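Local atomic coordinates of probable benzoylformate decarboxylase (Rhodococcus jostii, PDB entry 7ORX), a protein that belongs to the thiamine diphosphate-dependent enzyme family and binds thiamine diphosphate and a sodium ion. Residues 236-241 and 254-259; 213-218 and 240-245; 270-275 and 297-302. One frame throughout, in Å; residues are numbered along the deposited sequence.

Contact 1: 236-241 and 254-259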
ATOM      1  N   ILE C 236     -20.197  -6.316 -30.571  1.00 68.63           N
ATOM      2  CA  ILE C 236     -19.251  -5.550 -29.723  1.00 69.56           C
ATOM      3  C   ILE C 236     -19.274  -6.171 -28.319  1.00 68.59           C
ATOM      4  O   ILE C 236     -20.376  -6.435 -27.812  1.00 71.73           O
ATOM      5  CB  ILE C 236     -19.650  -4.067 -29.751  1.00 71.39           C
ATOM      6  CG1 ILE C 236     -19.428  -3.491 -31.146  1.00 72.24           C
ATOM      7  CG2 ILE C 236     -18.911  -3.263 -28.693  1.00 72.66           C
ATOM      8  CD1 ILE C 236     -19.915  -2.047 -31.278  1.00 73.27           C
ATOM      9  N   ALA C 237     -18.131  -6.352 -27.685  1.00 64.10           N
ATOM     10  CA  ALA C 237     -18.065  -6.855 -26.311  1.00 63.31           C
ATOM     11  C   ALA C 237     -18.876  -5.973 -25.382  1.00 62.96           C
ATOM     12  O   ALA C 237     -18.946  -4.754 -25.523  1.00 61.53           O
ATOM     13  CB  ALA C 237     -16.631  -6.858 -25.853  1.00 64.31           C
ATOM     14  N   PRO C 238     -19.423  -6.558 -24.312  1.00 64.11           N
ATOM     15  CA  PRO C 238     -20.278  -5.836 -23.387  1.00 65.50           C
ATOM     16  C   PRO C 238     -19.632  -4.658 -22.672  1.00 66.15           C
ATOM     17  O   PRO C 238     -18.514  -4.685 -22.475  1.00 66.86           O
ATOM     18  CB  PRO C 238     -20.683  -6.879 -22.348  1.00 66.22           C
ATOM     19  CG  PRO C 238     -19.586  -7.892 -22.436  1.00 66.45           C
ATOM     20  CD  PRO C 238     -19.232  -7.950 -23.909  1.00 65.57           C
ATOM     21  N   SER C 239     -20.450  -3.689 -22.244  1.00 69.73           N
ATOM     22  CA  SER C 239     -20.026  -2.449 -21.552  1.00 69.04           C
ATOM     23  C   SER C 239     -18.925  -1.825 -22.420  1.00 68.09           C
ATOM     24  O   SER C 239     -17.813  -1.562 -21.945  1.00 65.16           O
ATOM     25  CB  SER C 239     -19.544  -2.761 -20.141  1.00 70.29           C
ATOM     26  OG  SER C 239     -20.448  -3.596 -19.403  1.00 70.81           O
ATOM     27  N   PRO C 240     -19.234  -1.513 -23.707  1.00 67.18           N
ATOM     28  CA  PRO C 240     -18.264  -0.887 -24.588  1.00 66.05           C
ATOM     29  C   PRO C 240     -17.997   0.572 -24.233  1.00 67.09           C
ATOM     30  O   PRO C 240     -18.884   1.305 -23.835  1.00 78.32           O
ATOM     31  CB  PRO C 240     -18.958  -0.952 -25.950  1.00 65.89           C
ATOM     32  CG  PRO C 240     -20.419  -0.858 -25.625  1.00 65.50           C
ATOM     33  CD  PRO C 240     -20.572  -1.626 -24.333  1.00 66.17           C
ATOM     34  N   SER C 241     -16.778   0.988 -24.426  1.00 68.28           N
ATOM     35  CA  SER C 241     -16.269   2.358 -24.224  1.00 67.78           C
ATOM     36  C   SER C 241     -15.891   2.917 -25.594  1.00 68.14           C
ATOM     37  O   SER C 241     -15.695   4.105 -25.642  1.00 68.61           O
ATOM     38  CB  SER C 241     -15.070   2.286 -23.287  1.00 67.88           C
ATOM     39  OG  SER C 241     -14.219   1.187 -23.671  1.00 67.69           O
ATOM     40  N   GLY C 254     -24.788  -5.684 -33.096  1.00 66.42           N
ATOM     41  CA  GLY C 254     -24.993  -4.863 -31.897  1.00 65.82           C
ATOM     42  C   GLY C 254     -24.034  -5.194 -30.768  1.00 65.61           C
ATOM     43  O   GLY C 254     -22.938  -5.707 -31.016  1.00 67.05           O
ATOM     44  N   VAL C 255     -24.448  -4.867 -29.554  1.00 64.62           N
ATOM     45  CA  VAL C 255     -23.658  -4.981 -28.314  1.00 64.65           C
ATOM     46  C   VAL C 255     -24.139  -6.202 -27.549  1.00 65.41           C
ATOM     47  O   VAL C 255     -25.293  -6.346 -27.377  1.00 67.83           O
ATOM     48  CB  VAL C 255     -23.798  -3.693 -27.504  1.00 64.45           C
ATOM     49  CG1 VAL C 255     -23.132  -3.779 -26.147  1.00 65.65           C
ATOM     50  CG2 VAL C 255     -23.224  -2.527 -28.277  1.00 64.28           C
ATOM     51  N   LEU C 256     -23.238  -7.056 -27.095  1.00 65.90           N
ATOM     52  CA  LEU C 256     -23.595  -8.223 -26.267  1.00 65.44           C
ATOM     53  C   LEU C 256     -24.131  -7.673 -24.959  1.00 65.42           C
ATOM     54  O   LEU C 256     -23.673  -6.643 -24.495  1.00 64.36           O
ATOM     55  CB  LEU C 256     -22.351  -9.091 -26.071  1.00 64.68           C
ATOM     56  CG  LEU C 256     -21.992  -9.903 -27.298  1.00 64.61           C
ATOM     57  CD1 LEU C 256     -20.748 -10.725 -27.075  1.00 65.06           C
ATOM     58  CD2 LEU C 256     -23.126 -10.820 -27.672  1.00 65.25           C
ATOM     59  N   PRO C 257     -25.151  -8.311 -24.368  1.00 67.25           N
ATOM     60  CA  PRO C 257     -25.659  -7.883 -23.064  1.00 69.14           C
ATOM     61  C   PRO C 257     -24.627  -8.232 -21.994  1.00 71.09           C
ATOM     62  O   PRO C 257     -23.893  -9.203 -22.174  1.00 73.86           O
ATOM     63  CB  PRO C 257     -26.935  -8.690 -22.887  1.00 69.57           C
ATOM     64  CG  PRO C 257     -26.719  -9.909 -23.762  1.00 69.31           C
ATOM     65  CD  PRO C 257     -25.899  -9.443 -24.936  1.00 68.15           C
ATOM     66  N   ALA C 258     -24.577  -7.440 -20.925  1.00 72.39           N
ATOM     67  CA  ALA C 258     -23.518  -7.495 -19.886  1.00 72.49           C
ATOM     68  C   ALA C 258     -23.996  -8.351 -18.711  1.00 75.50           C
ATOM     69  O   ALA C 258     -23.693  -8.009 -17.557  1.00 77.42           O
ATOM     70  CB  ALA C 258     -23.144  -6.096 -19.454  1.00 71.24           C
ATOM     71  N   GLY C 259     -24.742  -9.411 -19.002  1.00 79.02           N
ATOM     72  CA  GLY C 259     -25.122 -10.467 -18.051  1.00 81.72           C
ATOM     73  C   GLY C 259     -24.532 -11.779 -18.528  1.00 82.69           C
ATOM     74  O   GLY C 259     -24.393 -11.968 -19.746  1.00 82.45           O
TER
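The ring of Pro238 runs side by side with Leu256, its CD 4.0 Å from Leu256 CB, while Pro238 CB at the ring's edge rests 3.9 Å from Ala258 CB, a methyl small enough to fit there. The second proline ring presents its CD-CG edge to the strand: Val255 CG1, anti to its own backbone N (chi1 174°), meets it 3.8 Å from Pro240 CD. Both rings follow a parallel bridge that pairs strand 234-236 with strand 252-255, the outermost strand at this side of the central domain's Rossmann-like sheet. Two backbone hydrogen bonds flank Val255 and define the bridge, Ile236 N to Gly254 O at 2.8 Å and Leu256 N to Ile236 O at 3.0 Å. Gly254, lacking a side chain, adopts its phi of 110° readily. The beta-branched pair Ile236 and Val255 suits extended chain and lies on one face of the sheet, where Ile236 CB is 4.2 Å from Val255 CG2 and Trp387 packs on both side chains. Beyond the bridge the chains continue as loops. There Ser239 turns its hydroxyl to Arg282 O by a hydrogen bond, and Ser239 OG passes 3.7 Å from Ala258 CB.

Contact 2: 213-218 and 240-245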
ATOM      1  N   ALA C 213      -9.909  -2.087 -27.839  1.00 62.74           N
ATOM      2  CA  ALA C 213      -8.500  -2.082 -28.310  1.00 62.69           C
ATOM      3  C   ALA C 213      -8.443  -2.213 -29.835  1.00 62.63           C
ATOM      4  O   ALA C 213      -7.497  -1.792 -30.394  1.00 62.85           O
ATOM      5  CB  ALA C 213      -7.714  -3.165 -27.633  1.00 63.58           C
ATOM      6  N   VAL C 214      -9.479  -2.703 -30.498  1.00 64.39           N
ATOM      7  CA  VAL C 214      -9.518  -2.709 -31.986  1.00 64.49           C
ATOM      8  C   VAL C 214      -9.572  -1.263 -32.448  1.00 64.91           C
ATOM      9  O   VAL C 214      -8.805  -0.932 -33.330  1.00 65.42           O
ATOM     10  CB  VAL C 214     -10.701  -3.505 -32.552  1.00 64.60           C
ATOM     11  CG1 VAL C 214     -10.726  -3.414 -34.070  1.00 65.13           C
ATOM     12  CG2 VAL C 214     -10.671  -4.967 -32.116  1.00 64.87           C
ATOM     13  N   ASP C 215     -10.427  -0.438 -31.851  1.00 65.64           N
ATOM     14  CA  ASP C 215     -10.556   1.000 -32.219  1.00 67.52           C
ATOM     15  C   ASP C 215      -9.256   1.712 -31.847  1.00 68.31           C
ATOM     16  O   ASP C 215      -8.677   2.347 -32.729  1.00 70.34           O
ATOM     17  CB  ASP C 215     -11.776   1.684 -31.583  1.00 69.37           C
ATOM     18  CG  ASP C 215     -12.166   3.007 -32.209  1.00 70.45           C
ATOM     19  OD1 ASP C 215     -12.315   3.046 -33.477  1.00 69.64           O
ATOM     20  OD2 ASP C 215     -12.345   3.999 -31.428  1.00 73.90           O
ATOM     21  N   ALA C 216      -8.777   1.577 -30.615  1.00 68.43           N
ATOM     22  CA  ALA C 216      -7.477   2.148 -30.148  1.00 67.91           C
ATOM     23  C   ALA C 216      -6.341   1.863 -31.143  1.00 69.22           C
ATOM     24  O   ALA C 216      -5.563   2.778 -31.357  1.00 68.52           O
ATOM     25  CB  ALA C 216      -7.121   1.653 -28.776  1.00 66.00           C
ATOM     26  N   ASP C 217      -6.257   0.664 -31.732  1.00 72.05           N
ATOM     27  CA  ASP C 217      -5.106   0.224 -32.580  1.00 74.51           C
ATOM     28  C   ASP C 217      -5.391   0.549 -34.049  1.00 75.65           C
ATOM     29  O   ASP C 217      -4.608   0.071 -34.920  1.00 71.95           O
ATOM     30  CB  ASP C 217      -4.767  -1.264 -32.383  1.00 76.62           C
ATOM     31  CG  ASP C 217      -3.683  -1.500 -31.305  1.00 81.54           C
ATOM     32  OD1 ASP C 217      -3.644  -0.690 -30.291  1.00 79.37           O
ATOM     33  OD2 ASP C 217      -2.829  -2.497 -31.478  1.00 89.00           O
ATOM     34  N   ARG C 218      -6.488   1.290 -34.317  1.00 75.55           N
ATOM     35  CA  ARG C 218      -6.859   1.760 -35.680  1.00 76.13           C
ATOM     36  C   ARG C 218      -6.985   0.552 -36.600  1.00 72.51           C
ATOM     37  O   ARG C 218      -6.480   0.626 -37.720  1.00 73.97           O
ATOM     38  CB  ARG C 218      -5.818   2.756 -36.210  1.00 83.19           C
ATOM     39  CG  ARG C 218      -5.755   4.034 -35.390  1.00 88.86           C
ATOM     40  CD  ARG C 218      -4.511   4.902 -35.506  1.00 94.42           C
ATOM     41  NE  ARG C 218      -4.920   6.263 -35.825  1.00102.15           N
ATOM     42  CZ  ARG C 218      -5.470   7.144 -34.978  1.00106.10           C
ATOM     43  NH1 ARG C 218      -5.693   6.856 -33.707  1.00110.02           N
ATOM     44  NH2 ARG C 218      -5.796   8.342 -35.415  1.00105.98           N
ATOM     45  N   PRO C 240     -19.234  -1.513 -23.707  1.00 67.18           N
ATOM     46  CA  PRO C 240     -18.264  -0.887 -24.588  1.00 66.05           C
ATOM     47  C   PRO C 240     -17.997   0.572 -24.233  1.00 67.09           C
ATOM     48  O   PRO C 240     -18.884   1.305 -23.835  1.00 78.32           O
ATOM     49  CB  PRO C 240     -18.958  -0.952 -25.950  1.00 65.89           C
ATOM     50  CG  PRO C 240     -20.419  -0.858 -25.625  1.00 65.50           C
ATOM     51  CD  PRO C 240     -20.572  -1.626 -24.333  1.00 66.17           C
ATOM     52  N   SER C 241     -16.778   0.988 -24.426  1.00 68.28           N
ATOM     53  CA  SER C 241     -16.269   2.358 -24.224  1.00 67.78           C
ATOM     54  C   SER C 241     -15.891   2.917 -25.594  1.00 68.14           C
ATOM     55  O   SER C 241     -15.695   4.105 -25.642  1.00 68.61           O
ATOM     56  CB  SER C 241     -15.070   2.286 -23.287  1.00 67.88           C
ATOM     57  OG  SER C 241     -14.219   1.187 -23.671  1.00 67.69           O
ATOM     58  N   ARG C 242     -15.705   2.070 -26.628  1.00 67.94           N
ATOM     59  CA  ARG C 242     -15.385   2.537 -27.998  1.00 67.49           C
ATOM     60  C   ARG C 242     -16.186   1.716 -28.999  1.00 68.77           C
ATOM     61  O   ARG C 242     -16.729   0.685 -28.628  1.00 72.78           O
ATOM     62  CB  ARG C 242     -13.893   2.429 -28.263  1.00 66.61           C
ATOM     63  CG  ARG C 242     -13.050   3.162 -27.220  1.00 66.77           C
ATOM     64  CD  ARG C 242     -11.554   3.041 -27.508  1.00 66.19           C
ATOM     65  NE  ARG C 242     -11.185   3.758 -28.716  1.00 65.83           N
ATOM     66  CZ  ARG C 242     -10.057   4.402 -28.905  1.00 65.54           C
ATOM     67  NH1 ARG C 242      -9.150   4.431 -27.947  1.00 66.45           N
ATOM     68  NH2 ARG C 242      -9.843   5.044 -30.042  1.00 65.22           N
ATOM     69  N   CYS C 243     -16.268   2.164 -30.230  1.00 67.40           N
ATOM     70  CA  CYS C 243     -16.938   1.409 -31.293  1.00 67.26           C
ATOM     71  C   CYS C 243     -15.881   0.902 -32.266  1.00 66.91           C
ATOM     72  O   CYS C 243     -15.234   1.686 -32.952  1.00 67.81           O
ATOM     73  CB  CYS C 243     -17.926   2.275 -32.049  1.00 68.40           C
ATOM     74  SG  CYS C 243     -18.671   1.364 -33.422  1.00 72.25           S
ATOM     75  N   PRO C 244     -15.625  -0.408 -32.291  1.00 65.94           N
ATOM     76  CA  PRO C 244     -14.565  -0.969 -33.112  1.00 67.39           C
ATOM     77  C   PRO C 244     -14.948  -1.423 -34.519  1.00 68.26           C
ATOM     78  O   PRO C 244     -14.147  -2.064 -35.201  1.00 70.82           O
ATOM     79  CB  PRO C 244     -14.184  -2.208 -32.295  1.00 67.09           C
ATOM     80  CG  PRO C 244     -15.504  -2.656 -31.735  1.00 67.78           C
ATOM     81  CD  PRO C 244     -16.184  -1.370 -31.350  1.00 66.43           C
ATOM     82  N   PHE C 245     -16.148  -1.098 -34.962  1.00 67.81           N
ATOM     83  CA  PHE C 245     -16.648  -1.664 -36.240  1.00 68.01           C
ATOM     84  C   PHE C 245     -17.722  -0.766 -36.817  1.00 68.36           C
ATOM     85  O   PHE C 245     -18.472  -0.166 -36.058  1.00 68.87           O
ATOM     86  CB  PHE C 245     -17.245  -3.032 -35.942  1.00 67.38           C
ATOM     87  CG  PHE C 245     -17.343  -3.938 -37.124  1.00 66.75           C
ATOM     88  CD1 PHE C 245     -16.227  -4.613 -37.577  1.00 66.02           C
ATOM     89  CD2 PHE C 245     -18.559  -4.171 -37.724  1.00 66.56           C
ATOM     90  CE1 PHE C 245     -16.311  -5.476 -38.653  1.00 66.08           C
ATOM     91  CE2 PHE C 245     -18.648  -5.049 -38.799  1.00 67.16           C
ATOM     92  CZ  PHE C 245     -17.518  -5.690 -39.276  1.00 67.48           C
TER
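Asp215 and Pro244 bring their CA atoms to 4.6 Å where the last turn of helix 212-216 lies against the irregular loop 240-245. The helix ends in a Schellman motif, with Arg218 as its C-prime residue at positive phi, Ala219 N bonded to Val214 O and Arg218 N to Asp215 O. No backbone hydrogen bond joins the two segments; side chains make the union, chiefly an ion pair. Arg242 approaches Asp215 side-on and gives two N-H groups to a single oxygen: Arg242 NE lies 3.0 Å from Asp215 OD2, and Arg242 NH2 is equally near that atom. OD2 sits close to the guanidinium plane. NE comes to its anti side, near the carboxylate plane, and NH2 from above that plane; the two flat groups are turned 76° from each other. The arginine chain bends at CG-CD (chi3 68°), which folds one guanidinium face over the backbone, with Ala216 N above its centre. Ala216, having only a methyl, lets the group settle this close; its CB is 3.5 Å from Arg242 NH1. The other carboxylate oxygen, OD1, accepts from Asn220 ND2 and Gly396 N, so both oxygens of this buried aspartate have donors, and the charge probably stays ionised beside the arginine. Farther along, Val214 CB touches Pro244 CB at 3.7 Å, their side chains crossing at about a right angle, a compact apolar join next to the polar one. Helix 212-216 and the loop leave the C-terminal ends of adjacent strands 206-210 and 234-236. Those strands, with helix 220-230, form a Rossmann-like beta-alpha-beta crossover, and 240-245 belongs to the helix-free link to strand 252-255.

Contact 3: 270-275 and 297-302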
ATOM      1  N   HIS C 270     -23.130 -20.737 -32.001  1.00 84.33           N
ATOM      2  CA  HIS C 270     -21.766 -20.500 -32.537  1.00 84.02           C
ATOM      3  C   HIS C 270     -20.770 -21.473 -31.905  1.00 82.57           C
ATOM      4  O   HIS C 270     -20.820 -21.611 -30.697  1.00 84.48           O
ATOM      5  CB  HIS C 270     -21.394 -19.038 -32.310  1.00 82.96           C
ATOM      6  CG  HIS C 270     -22.117 -18.093 -33.193  1.00 82.46           C
ATOM      7  ND1 HIS C 270     -23.047 -17.215 -32.704  1.00 82.86           N
ATOM      8  CD2 HIS C 270     -22.027 -17.865 -34.514  1.00 82.41           C
ATOM      9  CE1 HIS C 270     -23.514 -16.477 -33.689  1.00 84.57           C
ATOM     10  NE2 HIS C 270     -22.895 -16.858 -34.807  1.00 83.54           N
ATOM     11  N   ASP C 271     -19.891 -22.081 -32.702  1.00 81.87           N
ATOM     12  CA  ASP C 271     -18.890 -23.109 -32.261  1.00 81.97           C
ATOM     13  C   ASP C 271     -17.554 -22.447 -31.897  1.00 81.07           C
ATOM     14  O   ASP C 271     -16.762 -23.067 -31.120  1.00 81.68           O
ATOM     15  CB  ASP C 271     -18.650 -24.191 -33.324  1.00 82.00           C
ATOM     16  CG  ASP C 271     -18.228 -23.685 -34.690  1.00 82.80           C
ATOM     17  OD1 ASP C 271     -18.609 -22.587 -35.062  1.00 83.34           O
ATOM     18  OD2 ASP C 271     -17.523 -24.417 -35.383  1.00 89.92           O
ATOM     19  N   LEU C 272     -17.300 -21.248 -32.442  1.00 79.28           N
ATOM     20  CA  LEU C 272     -16.095 -20.436 -32.129  1.00 76.69           C
ATOM     21  C   LEU C 272     -16.494 -18.978 -31.872  1.00 73.23           C
ATOM     22  O   LEU C 272     -16.966 -18.356 -32.815  1.00 71.49           O
ATOM     23  CB  LEU C 272     -15.113 -20.553 -33.298  1.00 75.87           C
ATOM     24  CG  LEU C 272     -13.755 -19.945 -32.995  1.00 76.70           C
ATOM     25  CD1 LEU C 272     -12.939 -20.867 -32.093  1.00 76.58           C
ATOM     26  CD2 LEU C 272     -13.039 -19.624 -34.283  1.00 78.23           C
ATOM     27  N   ILE C 273     -16.297 -18.512 -30.637  1.00 70.72           N
ATOM     28  CA  ILE C 273     -16.303 -17.078 -30.241  1.00 70.05           C
ATOM     29  C   ILE C 273     -14.842 -16.625 -30.306  1.00 70.41           C
ATOM     30  O   ILE C 273     -14.086 -16.998 -29.408  1.00 69.43           O
ATOM     31  CB  ILE C 273     -16.836 -16.842 -28.796  1.00 69.75           C
ATOM     32  CG1 ILE C 273     -17.977 -17.756 -28.322  1.00 69.87           C
ATOM     33  CG2 ILE C 273     -17.174 -15.387 -28.582  1.00 68.52           C
ATOM     34  CD1 ILE C 273     -19.057 -17.926 -29.273  1.00 70.34           C
ATOM     35  N   LEU C 274     -14.450 -15.812 -31.290  1.00 70.59           N
ATOM     36  CA  LEU C 274     -13.145 -15.117 -31.267  1.00 69.55           C
ATOM     37  C   LEU C 274     -13.362 -13.720 -30.696  1.00 69.83           C
ATOM     38  O   LEU C 274     -14.002 -12.887 -31.350  1.00 70.89           O
ATOM     39  CB  LEU C 274     -12.568 -15.055 -32.675  1.00 70.23           C
ATOM     40  CG  LEU C 274     -11.326 -14.189 -32.810  1.00 71.70           C
ATOM     41  CD1 LEU C 274     -10.172 -14.778 -31.991  1.00 74.90           C
ATOM     42  CD2 LEU C 274     -10.970 -14.046 -34.276  1.00 72.83           C
ATOM     43  N   VAL C 275     -12.861 -13.473 -29.492  1.00 70.11           N
ATOM     44  CA  VAL C 275     -12.927 -12.150 -28.802  1.00 68.95           C
ATOM     45  C   VAL C 275     -11.599 -11.455 -29.060  1.00 67.17           C
ATOM     46  O   VAL C 275     -10.635 -11.968 -28.593  1.00 66.78           O
ATOM     47  CB  VAL C 275     -13.172 -12.299 -27.286  1.00 69.42           C
ATOM     48  CG1 VAL C 275     -13.156 -10.949 -26.574  1.00 68.81           C
ATOM     49  CG2 VAL C 275     -14.466 -13.072 -27.012  1.00 70.51           C
ATOM     50  N   ARG C 297     -16.143 -22.928 -28.107  1.00 84.61           N
ATOM     51  CA  ARG C 297     -14.762 -22.651 -27.608  1.00 85.60           C
ATOM     52  C   ARG C 297     -14.469 -21.181 -27.912  1.00 80.00           C
ATOM     53  O   ARG C 297     -14.898 -20.688 -28.962  1.00 79.59           O
ATOM     54  CB  ARG C 297     -13.710 -23.606 -28.199  1.00 88.97           C
ATOM     55  CG  ARG C 297     -13.742 -23.736 -29.720  1.00 93.84           C
ATOM     56  CD  ARG C 297     -12.584 -24.535 -30.315  1.00100.00           C
ATOM     57  NE  ARG C 297     -11.293 -24.178 -29.696  1.00106.78           N
ATOM     58  CZ  ARG C 297     -10.084 -24.349 -30.228  1.00106.02           C
ATOM     59  NH1 ARG C 297      -9.951 -24.933 -31.405  1.00109.98           N
ATOM     60  NH2 ARG C 297      -9.016 -23.996 -29.535  1.00105.04           N
ATOM     61  N   LEU C 298     -13.816 -20.514 -26.971  1.00 76.09           N
ATOM     62  CA  LEU C 298     -13.557 -19.065 -27.015  1.00 73.78           C
ATOM     63  C   LEU C 298     -12.055 -18.886 -27.190  1.00 71.90           C
ATOM     64  O   LEU C 298     -11.332 -19.462 -26.361  1.00 73.08           O
ATOM     65  CB  LEU C 298     -14.086 -18.447 -25.718  1.00 74.13           C
ATOM     66  CG  LEU C 298     -14.073 -16.918 -25.674  1.00 74.07           C
ATOM     67  CD1 LEU C 298     -15.306 -16.334 -24.981  1.00 74.17           C
ATOM     68  CD2 LEU C 298     -12.818 -16.424 -24.993  1.00 73.44           C
ATOM     69  N   ILE C 299     -11.643 -18.227 -28.276  1.00 70.27           N
ATOM     70  CA  ILE C 299     -10.277 -17.688 -28.513  1.00 69.43           C
ATOM     71  C   ILE C 299     -10.294 -16.226 -28.123  1.00 67.81           C
ATOM     72  O   ILE C 299     -11.221 -15.530 -28.495  1.00 68.28           O
ATOM     73  CB  ILE C 299      -9.789 -17.818 -29.969  1.00 69.86           C
ATOM     74  CG1 ILE C 299      -9.928 -19.224 -30.531  1.00 70.62           C
ATOM     75  CG2 ILE C 299      -8.343 -17.415 -30.033  1.00 71.26           C
ATOM     76  CD1 ILE C 299      -9.418 -20.283 -29.598  1.00 71.85           C
ATOM     77  N   HIS C 300      -9.245 -15.759 -27.478  1.00 67.01           N
ATOM     78  CA  HIS C 300      -9.221 -14.438 -26.823  1.00 66.36           C
ATOM     79  C   HIS C 300      -7.907 -13.760 -27.152  1.00 66.74           C
ATOM     80  O   HIS C 300      -6.884 -14.331 -26.806  1.00 70.10           O
ATOM     81  CB  HIS C 300      -9.420 -14.678 -25.343  1.00 66.63           C
ATOM     82  CG  HIS C 300      -9.429 -13.431 -24.572  1.00 67.45           C
ATOM     83  ND1 HIS C 300      -9.121 -13.422 -23.234  1.00 68.98           N
ATOM     84  CD2 HIS C 300      -9.696 -12.165 -24.949  1.00 68.41           C
ATOM     85  CE1 HIS C 300      -9.181 -12.178 -22.797  1.00 70.44           C
ATOM     86  NE2 HIS C 300      -9.569 -11.384 -23.835  1.00 70.16           N
ATOM     87  N   VAL C 301      -7.918 -12.625 -27.828  1.00 66.19           N
ATOM     88  CA  VAL C 301      -6.678 -11.924 -28.263  1.00 67.19           C
ATOM     89  C   VAL C 301      -6.614 -10.551 -27.587  1.00 67.80           C
ATOM     90  O   VAL C 301      -7.518  -9.783 -27.816  1.00 67.15           O
ATOM     91  CB  VAL C 301      -6.594 -11.812 -29.795  1.00 66.13           C
ATOM     92  CG1 VAL C 301      -5.321 -11.086 -30.204  1.00 65.73           C
ATOM     93  CG2 VAL C 301      -6.682 -13.179 -30.440  1.00 66.48           C
ATOM     94  N   THR C 302      -5.547 -10.228 -26.844  1.00 68.92           N
ATOM     95  CA  THR C 302      -5.506  -8.978 -26.047  1.00 69.24           C
ATOM     96  C   THR C 302      -4.054  -8.514 -25.871  1.00 71.10           C
ATOM     97  O   THR C 302      -3.174  -9.356 -25.702  1.00 72.17           O
ATOM     98  CB  THR C 302      -6.303  -9.177 -24.747  1.00 68.68           C
ATOM     99  OG1 THR C 302      -6.071  -8.108 -23.840  1.00 68.73           O
ATOM    100  CG2 THR C 302      -5.909 -10.419 -23.993  1.00 69.44           C
TER
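Strands 272-275 and 297-302 run parallel as neighbours, their axes 4.7 Å apart and inclined by 13°, joined by five backbone hydrogen bonds in which Ile273, Val275 and Arg297, Ile299 use their N-H and C=O groups in turn. The first of them is accepted by Asp271 O, just before the strand, from Arg297 N, and this donor stands well above the carbonyl plane. On the face carrying Leu272, Leu274 and Ile299, the leucines reach across with their CD1 methyls: Leu272 CD1 touches Ile299 CG1 at 3.8 Å, and Leu274 CD1 lies 3.7 Å from Ile299 CB. Both leucines place CG anti to the backbone N (chi1 -171° and 172°), which swings their ends over the neighbouring strand. Helix 190-202 covers this side, a fitting place for aliphatic residues. Arg297, at the strand's start, lays its CG 3.8 Å from Leu272 CD1 and carries its charge across to a salt bridge with Glu315 on the next strand. The reverse face holds Ile273, Val275, Leu298 and His300. Here Leu298 CD1 rests against both Val275 and Ile273, 3.9 Å from Val275 CG2 and 4.1 Å from Ile273 CB. His300 turns the CD2 edge of its ring to Val275 O, and Thr302 CG2 lies over one ring face. NE2 is hydrogen-bonded to Ala278 O, which as an acceptor requires the proton on NE2. Other peptide groups of the pair bond outward strands, Leu272 and Leu274 to strand 206-210, Leu298 and His300 to Glu315. Aliphatic residues thus make up most of both faces, and the polar ends of Arg297 and His300 find their partners beyond the strand pair.

How the contacts relate
All three contacts belong to the central domain, whose parallel sheet runs in the order 252-255, 234-236, 206-210, 272-276, 297-302, 315-318. Contact 1 pairs the outermost strand with its neighbour on one side of strand 206-210, and contact 3 two strands on the other, their centres about 15 Å apart with no touch. Contact 2 lies off the C-terminal ends of strands 206-210 and 234-236, about 12 Å from contact 1 and 17 Å from contact 3 between centres. It opens first along the chain, at 213-218, and its second segment shares Pro240 and Ser241 with contact 1; Ile236 CD1 packs 3.8 Å from Pro244 CD, so one loop serves both. Contact 3 comes last.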